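PDB 3UBO: adenosine kinase from Sinorhizobium meliloti, which probably transfers a phosphate from ATP to the 5'-hydroxyl of adenosine, yielding AMP and ADP, as expected for a kinase of the pfkB family. Local coordinates for residues A216-Q219 with E220-L224; S192-V195 with H196-R199; A233-L236 with L237-C241; D280-A283 with A284-F288. All blocks are in the same frame, centred on the assembly; numbering follows the deposited sequence.

Contact 1: A216-Q219 with E220-L224; sequences ANRQ and EALAL. With ADP (adenosine-5'-diphosphate), chain D.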
loop_
_atom_site.group_PDB
_atom_site.type_symbol
_atom_site.label_atom_id
_atom_site.label_comp_id
_atom_site.label_asym_id
_atom_site.label_seq_id
_atom_site.Cartn_x
_atom_site.Cartn_y
_atom_site.Cartn_z
ATOM N N ALA A 216 -26.257 2.786 6.638
ATOM C CA ALA A 216 -26.050 1.568 7.405
ATOM C C ALA A 216 -26.011 0.288 6.499
ATOM O O ALA A 216 -26.466 0.301 5.321
ATOM C CB ALA A 216 -27.130 1.441 8.438
ATOM N N ASN A 217 -25.477 -0.825 7.010
ATOM C CA ASN A 217 -25.625 -2.063 6.247
ATOM C C ASN A 217 -26.768 -2.824 6.921
ATOM O O ASN A 217 -27.292 -2.366 7.933
ATOM C CB ASN A 217 -24.300 -2.851 6.103
ATOM C CG ASN A 217 -23.697 -3.261 7.452
ATOM O OD1 ASN A 217 -24.416 -3.627 8.382
ATOM N ND2 ASN A 217 -22.368 -3.227 7.546
ATOM N N ARG A 218 -27.169 -3.953 6.369
ATOM C CA ARG A 218 -28.310 -4.657 6.886
ATOM C C ARG A 218 -28.146 -5.083 8.339
ATOM O O ARG A 218 -28.998 -4.788 9.152
ATOM C CB ARG A 218 -28.601 -5.814 5.988
ATOM C CG ARG A 218 -29.613 -6.748 6.498
ATOM C CD ARG A 218 -29.613 -7.974 5.581
ATOM N NE ARG A 218 -30.851 -8.716 5.685
ATOM C CZ ARG A 218 -31.780 -8.730 4.730
ATOM N NH1 ARG A 218 -31.590 -8.034 3.593
ATOM N NH2 ARG A 218 -32.897 -9.452 4.904
ATOM N N GLN A 219 -27.057 -5.744 8.708
ATOM C CA GLN A 219 -26.901 -6.167 10.113
ATOM C C GLN A 219 -27.044 -4.995 11.098
ATOM O O GLN A 219 -27.727 -5.097 12.122
ATOM C CB GLN A 219 -25.580 -6.930 10.330
ATOM C CG GLN A 219 -25.638 -8.388 9.859
ATOM C CD GLN A 219 -27.002 -9.074 10.144
ATOM O OE1 GLN A 219 -27.618 -8.892 11.216
ATOM N NE2 GLN A 219 -27.468 -9.857 9.183
ATOM N N GLU A 220 -26.386 -3.892 10.760
ATOM C CA GLU A 220 -26.424 -2.664 11.557
ATOM C C GLU A 220 -27.855 -2.146 11.762
ATOM O O GLU A 220 -28.277 -1.826 12.890
ATOM C CB GLU A 220 -25.551 -1.598 10.918
ATOM C CG GLU A 220 -24.077 -1.839 11.156
ATOM C CD GLU A 220 -23.156 -1.359 10.002
ATOM O OE1 GLU A 220 -23.535 -0.457 9.186
ATOM O OE2 GLU A 220 -22.028 -1.919 9.909
ATOM N N ALA A 221 -28.609 -2.085 10.670
ATOM C CA ALA A 221 -30.028 -1.773 10.772
ATOM C C ALA A 221 -30.874 -2.787 11.567
ATOM O O ALA A 221 -31.684 -2.378 12.394
ATOM C CB ALA A 221 -30.610 -1.514 9.422
ATOM N N LEU A 222 -30.686 -4.086 11.355
ATOM C CA LEU A 222 -31.429 -5.078 12.147
ATOM C C LEU A 222 -31.196 -4.923 13.647
ATOM O O LEU A 222 -32.007 -5.389 14.442
ATOM C CB LEU A 222 -31.048 -6.505 11.758
ATOM C CG LEU A 222 -31.470 -6.924 10.344
ATOM C CD1 LEU A 222 -31.055 -8.362 9.988
ATOM C CD2 LEU A 222 -32.952 -6.728 10.171
ATOM N N ALA A 223 -30.089 -4.277 14.015
ATOM C CA ALA A 223 -29.539 -4.383 15.353
ATOM C C ALA A 223 -29.788 -3.112 16.081
ATOM O O ALA A 223 -29.679 -3.043 17.299
ATOM C CB ALA A 223 -28.045 -4.614 15.280
ATOM N N LEU A 224 -30.060 -2.078 15.303
ATOM C CA LEU A 224 -30.407 -0.780 15.825
ATOM C C LEU A 224 -31.814 -0.812 16.412
ATOM O O LEU A 224 -32.098 -0.072 17.332
ATOM C CB LEU A 224 -30.292 0.253 14.721
ATOM C CG LEU A 224 -30.818 1.666 14.899
ATOM C CD1 LEU A 224 -29.960 2.452 15.914
ATOM C CD2 LEU A 224 -30.893 2.373 13.546
HETATM P PB ADP D . -20.486 -3.091 4.496
HETATM O O1B ADP D . -20.255 -4.031 5.844
HETATM O O2B ADP D . -20.999 -1.515 4.755
HETATM O O3B ADP D . -19.253 -3.044 3.667
HETATM P PA ADP D . -22.421 -4.320 2.417
HETATM O O1A ADP D . -22.542 -5.960 2.513
HETATM O O2A ADP D . -23.760 -3.731 2.389
HETATM O O3A ADP D . -21.681 -4.110 3.920
HETATM O "O5'" ADP D . -21.598 -3.721 1.081
HETATM C "C5'" ADP D . -21.508 -2.316 0.878
HETATM C "C4'" ADP D . -21.616 -1.922 -0.632
HETATM O "O4'" ADP D . -20.481 -2.300 -1.546
HETATM C "C3'" ADP D . -22.877 -2.500 -1.470
HETATM O "O3'" ADP D . -24.181 -2.011 -1.215
HETATM C "C2'" ADP D . -22.371 -2.677 -2.896
HETATM O "O2'" ADP D . -22.535 -1.639 -3.873
HETATM C "C1'" ADP D . -20.978 -3.150 -2.594
HETATM N N9 ADP D . -20.874 -4.616 -2.318
HETATM C C8 ADP D . -20.754 -5.261 -1.107
HETATM N N7 ADP D . -20.681 -6.701 -1.322
HETATM C C5 ADP D . -20.785 -6.928 -2.725
HETATM C C6 ADP D . -20.750 -8.161 -3.536
HETATM N N6 ADP D . -20.551 -9.468 -2.880
HETATM N N1 ADP D . -20.838 -8.073 -4.891
HETATM C C2 ADP D . -20.954 -6.826 -5.530
HETATM N N3 ADP D . -21.007 -5.610 -4.754
HETATM C C4 ADP D . -20.901 -5.680 -3.367
#
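The carboxamide of Asn217 lies across the carboxylate of Glu220, the two side chains crossing at about a right angle with their planes turned 34° apart. Both are held by backbone groups as well. Asn217 OD1 accepts from Glu220 N at 3.1 Å, while Glu220 OE1 takes the N-H of Asn217 N at 2.9 Å, approached from above the carboxylate plane. This exchange is a capping box, closing the first turn of helix 218-224 as strand 213-217 ends. Asparagine suits the cap because its short side chain turns back on the helix: CG sits between the backbone N and carbonyl carbon (chi1 60°), which brings OD1 to the N-H of Glu220 in the first turn. The turn proper begins with Ala221 N bonded to Asn217 O at 3.1 Å. On its outer side, Leu222 CD1 lies 4.1 Å from Arg218 CG and 3.7 Å from Gln219 OE1, an apolar branch beside the stem of Arg218 and the amide end of Gln219. With its oxygen committed to the helix, the amide offers its nitrogen to the nucleotide: Asn217 ND2 makes a weak hydrogen bond of 2.8 Å to ADP O1B. The Asn-X-X-Glu pattern recurs in ribokinase-like enzymes, and here the bond from Glu220 N to OD1 sets the amide's orientation, so that ND2 faces the beta-phosphate.

Contact 2: S192-V195 with H196-R199; sequences SFCV and HRYR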
loop_
_atom_site.group_PDB
_atom_site.type_symbol
_atom_site.label_atom_id
_atom_site.label_comp_id
_atom_site.label_asym_id
_atom_site.label_seq_id
_atom_site.Cartn_x
_atom_site.Cartn_y
_atom_site.Cartn_z
ATOM N N SER A 192 -21.754 -3.237 13.411
ATOM C CA SER A 192 -22.879 -3.696 14.177
ATOM C C SER A 192 -22.579 -3.835 15.658
ATOM O O SER A 192 -23.475 -4.132 16.418
ATOM C CB SER A 192 -23.471 -4.981 13.611
ATOM O OG SER A 192 -22.765 -6.095 14.093
ATOM N N PHE A 193 -21.355 -3.628 16.113
ATOM C CA PHE A 193 -21.149 -3.695 17.570
ATOM C C PHE A 193 -21.157 -2.326 18.151
ATOM O O PHE A 193 -21.537 -2.154 19.282
ATOM C CB PHE A 193 -19.871 -4.441 17.978
ATOM C CG PHE A 193 -19.971 -5.934 17.773
ATOM C CD1 PHE A 193 -20.357 -6.767 18.819
ATOM C CD2 PHE A 193 -19.710 -6.507 16.498
ATOM C CE1 PHE A 193 -20.495 -8.178 18.609
ATOM C CE2 PHE A 193 -19.842 -7.917 16.277
ATOM C CZ PHE A 193 -20.236 -8.752 17.348
ATOM N N CYS A 194 -20.680 -1.361 17.368
ATOM C CA CYS A 194 -20.806 0.057 17.655
ATOM C C CYS A 194 -22.271 0.235 17.919
ATOM O O CYS A 194 -22.657 0.680 18.999
ATOM C CB CYS A 194 -20.404 0.858 16.434
ATOM S SG CYS A 194 -19.769 2.499 16.764
ATOM N N VAL A 195 -23.103 -0.185 16.966
ATOM C CA VAL A 195 -24.557 -0.163 17.177
ATOM C C VAL A 195 -25.051 -0.692 18.563
ATOM O O VAL A 195 -25.715 0.053 19.269
ATOM C CB VAL A 195 -25.375 -0.680 15.939
ATOM C CG1 VAL A 195 -26.849 -0.839 16.261
ATOM C CG2 VAL A 195 -25.179 0.276 14.737
ATOM N N HIS A 196 -24.727 -1.909 18.990
ATOM C CA HIS A 196 -25.065 -2.269 20.382
ATOM C C HIS A 196 -24.489 -1.333 21.454
ATOM O O HIS A 196 -25.195 -0.925 22.376
ATOM C CB HIS A 196 -24.651 -3.687 20.708
ATOM C CG HIS A 196 -25.278 -4.707 19.823
ATOM N ND1 HIS A 196 -24.775 -5.018 18.573
ATOM C CD2 HIS A 196 -26.357 -5.506 20.004
ATOM C CE1 HIS A 196 -25.518 -5.965 18.018
ATOM N NE2 HIS A 196 -26.485 -6.282 18.866
ATOM N N ARG A 197 -23.214 -0.974 21.332
ATOM C CA ARG A 197 -22.470 -0.169 22.338
ATOM C C ARG A 197 -23.011 1.291 22.474
ATOM O O ARG A 197 -22.658 2.036 23.387
ATOM C CB ARG A 197 -20.969 -0.234 21.938
ATOM C CG ARG A 197 -19.819 0.558 22.687
ATOM C CD ARG A 197 -18.321 -0.037 22.304
ATOM N NE ARG A 197 -17.812 0.288 20.949
ATOM C CZ ARG A 197 -17.884 -0.511 19.858
ATOM N NH1 ARG A 197 -18.404 -1.753 19.903
ATOM N NH2 ARG A 197 -17.427 -0.056 18.694
ATOM N N TYR A 198 -23.857 1.685 21.522
ATOM C CA TYR A 198 -24.461 3.018 21.500
ATOM C C TYR A 198 -25.828 3.027 20.834
ATOM O O TYR A 198 -26.145 4.014 20.177
ATOM C CB TYR A 198 -23.578 4.044 20.760
ATOM C CG TYR A 198 -22.142 4.127 21.236
ATOM C CD1 TYR A 198 -21.801 4.788 22.419
ATOM C CD2 TYR A 198 -21.127 3.526 20.519
ATOM C CE1 TYR A 198 -20.453 4.863 22.863
ATOM C CE2 TYR A 198 -19.811 3.573 20.952
ATOM C CZ TYR A 198 -19.475 4.243 22.112
ATOM O OH TYR A 198 -18.163 4.289 22.499
ATOM N N ARG A 199 -26.628 1.960 20.998
ATOM C CA ARG A 199 -28.021 1.915 20.457
ATOM C C ARG A 199 -28.730 3.254 20.718
ATOM O O ARG A 199 -29.317 3.883 19.826
ATOM C CB ARG A 199 -28.836 0.770 21.095
ATOM C CG ARG A 199 -29.796 0.065 20.162
ATOM C CD ARG A 199 -29.828 -1.508 20.390
ATOM N NE ARG A 199 -31.043 -2.014 21.071
ATOM C CZ ARG A 199 -31.330 -3.308 21.310
ATOM N NH1 ARG A 199 -30.472 -4.262 20.921
ATOM N NH2 ARG A 199 -32.468 -3.655 21.942
#
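Helix 192-197 is a short surface helix that follows strand 184-188 in the ribokinase-like alpha/beta fold, and its last turn is where Arg197 folds back over Cys194. The arginine leaves the helix with CG anti to the backbone N, and a bend at chi3 (74°) returns the guanidinium along the helix. One face of that group then rests on Cys194 CA, 3.3 Å from the plane and offset toward the rim, with Cys194 CB 3.8 Å from Arg197 NH2. A long, flexible residue is needed for this, since the charged end must also reach Asp163, which forms a salt bridge with Arg197 NE. The same aspartate oxygen receives the hydroxyl of Tyr198, joining two neighbouring side chains through one acceptor. A leucine in place of Arg197 would probably deprive Asp163 of its charged mate and uncover the Cys194 backbone now lying beneath the guanidinium. Beyond the arginine stand Met37 and Leu39 of strand 37-39, in the mixed sheet beside the main domain. On another side of the helix, His196 ND1 donates to Ser192 O at 2.7 Å, bent to 135°, with the oxygen near the ring plane at the edge; the imidazole thus takes up a carbonyl of the first turn. The backbone spans the same turn through Arg197 N to Phe193 O at 2.9 Å. Cys194 also meets Tyr198 edge-on: its SG lies 5.3 Å from the ring centroid, 76° off the ring normal, and 4.1 Å from CD2.

Contact 3: A233-L236 with L237-C241; sequences ALEL and LARDC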
loop_
_atom_site.group_PDB
_atom_site.type_symbol
_atom_site.label_atom_id
_atom_site.label_comp_id
_atom_site.label_asym_id
_atom_site.label_seq_id
_atom_site.Cartn_x
_atom_site.Cartn_y
_atom_site.Cartn_z
ATOM N N ALA A 233 -37.817 -3.170 10.454
ATOM C CA ALA A 233 -36.707 -2.287 10.769
ATOM C C ALA A 233 -36.666 -1.108 9.803
ATOM O O ALA A 233 -36.334 0.029 10.198
ATOM C CB ALA A 233 -35.392 -3.041 10.766
ATOM N N LEU A 234 -37.040 -1.376 8.550
ATOM C CA LEU A 234 -37.115 -0.331 7.525
ATOM C C LEU A 234 -38.131 0.756 7.895
ATOM O O LEU A 234 -37.890 1.927 7.621
ATOM C CB LEU A 234 -37.372 -0.923 6.123
ATOM C CG LEU A 234 -36.126 -1.452 5.379
ATOM C CD1 LEU A 234 -36.420 -1.960 4.007
ATOM C CD2 LEU A 234 -35.140 -0.347 5.230
ATOM N N GLU A 235 -39.239 0.377 8.545
ATOM C CA GLU A 235 -40.238 1.350 8.988
ATOM C C GLU A 235 -39.665 2.213 10.077
ATOM O O GLU A 235 -39.694 3.430 9.986
ATOM C CB GLU A 235 -41.497 0.667 9.512
ATOM C CG GLU A 235 -42.284 -0.051 8.449
ATOM C CD GLU A 235 -43.439 -0.857 9.045
ATOM O OE1 GLU A 235 -43.531 -0.901 10.318
ATOM O OE2 GLU A 235 -44.230 -1.436 8.223
ATOM N N LEU A 236 -39.145 1.584 11.114
ATOM C CA LEU A 236 -38.671 2.351 12.251
ATOM C C LEU A 236 -37.616 3.393 11.840
ATOM O O LEU A 236 -37.595 4.544 12.332
ATOM C CB LEU A 236 -38.142 1.382 13.294
ATOM C CG LEU A 236 -39.168 0.268 13.534
ATOM C CD1 LEU A 236 -38.571 -0.875 14.339
ATOM C CD2 LEU A 236 -40.378 0.842 14.254
ATOM N N LEU A 237 -36.770 2.976 10.903
ATOM C CA LEU A 237 -35.668 3.781 10.401
ATOM C C LEU A 237 -36.142 4.986 9.592
ATOM O O LEU A 237 -35.503 6.050 9.607
ATOM C CB LEU A 237 -34.797 2.899 9.515
ATOM C CG LEU A 237 -33.751 3.644 8.681
ATOM C CD1 LEU A 237 -32.600 3.955 9.597
ATOM C CD2 LEU A 237 -33.261 2.908 7.435
ATOM N N ALA A 238 -37.251 4.779 8.864
ATOM C CA ALA A 238 -37.999 5.840 8.163
ATOM C C ALA A 238 -38.612 6.897 9.082
ATOM O O ALA A 238 -38.632 8.054 8.713
ATOM C CB ALA A 238 -39.078 5.248 7.312
ATOM N N ARG A 239 -39.113 6.465 10.249
ATOM C CA ARG A 239 -39.679 7.312 11.301
ATOM C C ARG A 239 -38.668 8.234 11.981
ATOM O O ARG A 239 -39.061 9.309 12.538
ATOM C CB ARG A 239 -40.302 6.473 12.436
ATOM C CG ARG A 239 -41.298 5.430 12.029
ATOM C CD ARG A 239 -42.156 4.967 13.217
ATOM N NE ARG A 239 -43.118 3.940 12.782
ATOM C CZ ARG A 239 -43.766 3.092 13.592
ATOM N NH1 ARG A 239 -43.578 3.136 14.917
ATOM N NH2 ARG A 239 -44.609 2.193 13.068
ATOM N N ASP A 240 -37.392 7.815 12.008
ATOM C CA ASP A 240 -36.448 8.491 12.910
ATOM C C ASP A 240 -35.474 9.461 12.218
ATOM O O ASP A 240 -34.818 10.308 12.893
ATOM C CB ASP A 240 -35.743 7.473 13.804
ATOM C CG ASP A 240 -36.723 6.597 14.572
ATOM O OD1 ASP A 240 -37.944 6.868 14.502
ATOM O OD2 ASP A 240 -36.281 5.633 15.250
ATOM N N CYS A 241 -35.409 9.343 10.878
ATOM C CA CYS A 241 -34.664 10.289 10.024
ATOM C C CYS A 241 -35.415 10.697 8.734
ATOM O O CYS A 241 -36.378 10.046 8.322
ATOM C CB CYS A 241 -33.267 9.740 9.699
ATOM S SG CYS A 241 -33.325 8.114 8.903
#
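Leu236 and Arg239 run side by side, pointing the same way, so that Leu236 CD2 comes over one face of the guanidinium, 4.0 Å from Arg239 NH1 and offset toward the rim. Leucine serves well here because its branched end gives an apolar surface to the flat group, while the extended arginine keeps its charge at the exterior. Glu235 OE1 lies 4.3 Å from Arg239 NH2, but well out of the guanidinium plane with no N-H aimed at it; the opposite charges probably attract weakly without forming a salt bridge. Toward the interior, the contact is wholly apolar: Leu234 CD2 stands 4.4 Å from Leu237 CD2. Leu237 carries its CG anti to the backbone N (chi1 168°), whereas Leu234 has its own beside the N, and the two branches come together from successive turns. Behind these side chains the helical backbone sets the spacing, through Leu237 N to Ala233 O and Arg239 N to Glu235 O, each 3.1 Å. Farther out, Leu234 and the small Ala238 pack on Val256 of strand 253-257, and Leu237 lies against Val214 of strand 213-217 and Met206 of helix 199-207. Near the end of the helix Asp240 OD2 is taken up by Tyr225 OH and by a salt bridge to Arg207. Such a division of one polar and one apolar side marks an amphipathic helix, and helix 230-240 belongs to the beta-alpha-beta crossover that joins the neighbouring parallel strands 213-217 and 246-247.

Contact 4: D280-A283 with A284-F288; sequences DLYA and AGFLF. With ADN (adenosine), chain C.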
loop_
_atom_site.group_PDB
_atom_site.type_symbol
_atom_site.label_atom_id
_atom_site.label_comp_id
_atom_site.label_asym_id
_atom_site.label_seq_id
_atom_site.Cartn_x
_atom_site.Cartn_y
_atom_site.Cartn_z
ATOM N N ASP A 280 -18.171 2.653 2.804
ATOM C CA ASP A 280 -17.638 3.987 2.850
ATOM C C ASP A 280 -17.723 4.611 1.494
ATOM O O ASP A 280 -17.897 5.791 1.367
ATOM C CB ASP A 280 -16.176 3.994 3.275
ATOM C CG ASP A 280 -15.957 3.386 4.602
ATOM O OD1 ASP A 280 -16.928 3.202 5.333
ATOM O OD2 ASP A 280 -14.807 3.080 4.910
ATOM N N LEU A 281 -17.563 3.816 0.464
ATOM C CA LEU A 281 -17.550 4.376 -0.860
ATOM C C LEU A 281 -18.910 4.306 -1.492
ATOM O O LEU A 281 -19.168 4.928 -2.489
ATOM C CB LEU A 281 -16.490 3.704 -1.701
ATOM C CG LEU A 281 -15.280 4.605 -1.729
ATOM C CD1 LEU A 281 -14.148 4.067 -0.957
ATOM C CD2 LEU A 281 -14.885 4.938 -3.101
ATOM N N TYR A 282 -19.793 3.548 -0.879
ATOM C CA TYR A 282 -21.159 3.575 -1.285
ATOM C C TYR A 282 -21.774 4.925 -0.939
ATOM O O TYR A 282 -22.490 5.530 -1.716
ATOM C CB TYR A 282 -21.923 2.495 -0.584
ATOM C CG TYR A 282 -23.374 2.560 -0.914
ATOM C CD1 TYR A 282 -24.230 3.346 -0.191
ATOM C CD2 TYR A 282 -23.882 1.854 -1.973
ATOM C CE1 TYR A 282 -25.539 3.397 -0.501
ATOM C CE2 TYR A 282 -25.173 1.905 -2.282
ATOM C CZ TYR A 282 -26.002 2.674 -1.552
ATOM O OH TYR A 282 -27.315 2.710 -1.892
ATOM N N ALA A 283 -21.470 5.390 0.249
ATOM C CA ALA A 283 -21.959 6.637 0.719
ATOM C C ALA A 283 -21.269 7.769 0.021
ATOM O O ALA A 283 -21.819 8.822 -0.111
ATOM C CB ALA A 283 -21.723 6.725 2.174
ATOM N N ALA A 284 -20.044 7.564 -0.404
ATOM C CA ALA A 284 -19.328 8.629 -1.052
ATOM C C ALA A 284 -19.981 8.930 -2.366
ATOM O O ALA A 284 -20.138 10.067 -2.735
ATOM C CB ALA A 284 -17.920 8.249 -1.275
ATOM N N GLY A 285 -20.347 7.891 -3.083
ATOM C CA GLY A 285 -20.955 8.074 -4.370
ATOM C C GLY A 285 -22.334 8.623 -4.181
ATOM O O GLY A 285 -22.753 9.537 -4.860
ATOM N N PHE A 286 -23.050 8.062 -3.235
ATOM C CA PHE A 286 -24.384 8.529 -3.010
ATOM C C PHE A 286 -24.457 10.042 -2.734
ATOM O O PHE A 286 -25.261 10.751 -3.261
ATOM C CB PHE A 286 -24.943 7.703 -1.894
ATOM C CG PHE A 286 -26.307 8.038 -1.556
ATOM C CD1 PHE A 286 -26.638 9.320 -1.171
ATOM C CD2 PHE A 286 -27.295 7.075 -1.610
ATOM C CE1 PHE A 286 -27.965 9.657 -0.827
ATOM C CE2 PHE A 286 -28.642 7.391 -1.288
ATOM C CZ PHE A 286 -28.958 8.694 -0.883
ATOM N N LEU A 287 -23.555 10.543 -1.931
ATOM C CA LEU A 287 -23.586 11.931 -1.550
ATOM C C LEU A 287 -23.052 12.818 -2.678
ATOM O O LEU A 287 -23.365 14.034 -2.744
ATOM C CB LEU A 287 -22.772 12.166 -0.267
ATOM C CG LEU A 287 -23.172 11.484 1.054
ATOM C CD1 LEU A 287 -22.296 11.957 2.227
ATOM C CD2 LEU A 287 -24.635 11.641 1.432
ATOM N N PHE A 288 -22.226 12.235 -3.537
ATOM C CA PHE A 288 -21.773 12.963 -4.708
ATOM C C PHE A 288 -22.992 13.195 -5.571
ATOM O O PHE A 288 -23.107 14.221 -6.236
ATOM C CB PHE A 288 -20.830 12.125 -5.566
ATOM C CG PHE A 288 -20.497 12.770 -6.872
ATOM C CD1 PHE A 288 -19.711 13.915 -6.910
ATOM C CD2 PHE A 288 -20.962 12.230 -8.064
ATOM C CE1 PHE A 288 -19.395 14.513 -8.125
ATOM C CE2 PHE A 288 -20.637 12.818 -9.301
ATOM C CZ PHE A 288 -19.876 13.967 -9.334
HETATM O "O5'" ADN C . -14.982 0.334 6.739
HETATM C "C5'" ADN C . -13.697 0.586 6.057
HETATM C "C4'" ADN C . -12.645 1.356 6.928
HETATM O "O4'" ADN C . -12.910 1.284 8.333
HETATM C "C3'" ADN C . -11.035 1.235 6.850
HETATM O "O3'" ADN C . -10.235 1.775 5.827
HETATM C "C2'" ADN C . -10.594 1.687 8.283
HETATM O "O2'" ADN C . -9.568 2.701 8.339
HETATM C "C1'" ADN C . -11.895 2.047 8.884
HETATM N N9 ADN C . -11.904 1.800 10.357
HETATM C C8 ADN C . -11.623 0.635 11.127
HETATM N N7 ADN C . -11.918 0.881 12.495
HETATM C C5 ADN C . -12.393 2.204 12.560
HETATM C C6 ADN C . -12.817 3.017 13.647
HETATM N N6 ADN C . -12.862 2.519 14.996
HETATM N N1 ADN C . -13.251 4.361 13.355
HETATM C C2 ADN C . -13.243 4.851 12.009
HETATM N N3 ADN C . -12.828 4.075 10.898
HETATM C C4 ADN C . -12.392 2.767 11.215
#
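Ala283 and Leu287 meet in the close-packed part of this helical turn: Leu287 N bonds to Ala283 O at 3.0 Å, and Leu287 CB is 3.5 Å from that oxygen. Small residues run through the middle, Ala283, Ala284 and Gly285, where helix 278-290 is enclosed by other elements; Ala283 and Leu287 lie against Phe215 of strand 213-217, and Ala284 against Thr66 of helix 62-73. The aromatic pair is looser. Tyr282 CE1 approaches Phe286 CD2 obliquely at 4.2 Å, the two rings lying one turn apart on the same side of the helix. Phe286 sends its CG anti to the backbone N (chi1 -179°), which carries its ring away from the first turn to an edge-to-face meeting with Phe215. At the start of the helix stands the Gly-Ala-Gly-Asp signature of the pfkB family, ending in Asp280. Its OD2 lies 3.3 Å from O5' of adenosine, in keeping with the aspartate's place beside the substrate hydroxyl in relatives. Asp280 OD1 is bonded to Ser62 OG and OD2 to Asn65 ND2, so the short, rigid carboxylate is fixed from two quarters. An alanine at Asp280 would probably leave Ser62 and Asn65 without the carboxylate oxygens that each is bonded to and the 5' end of adenosine without an acid beside it. The far end opens somewhat toward solvent, where the partly exposed Phe288 leads outward past Leu73 and Arg294.

The four contacts follow one another along the chain, each a local helical turn in the same domain. Contacts 1 and 4 belong to the nucleotide and substrate sites: 216-224 supplies Asn217 to ADP, while 280-288 supplies Asp280 to adenosine and Tyr282 to the ADP pocket, with nearest atoms about 7 Å apart. Contact 2 packs directly on contact 1, Glu220 CG lying 3.5 Å from Ser192 N and Leu224 N 3.6 Å from Val195 CG1; Arg197 is about 6 Å from adenosine by its side chain. Contact 3 is the most remote from the ligands, the Leu234 side chain being about 12 Å from ADP, and touches contact 1 through Ala233 CB, 4.1 Å from Ala221 O.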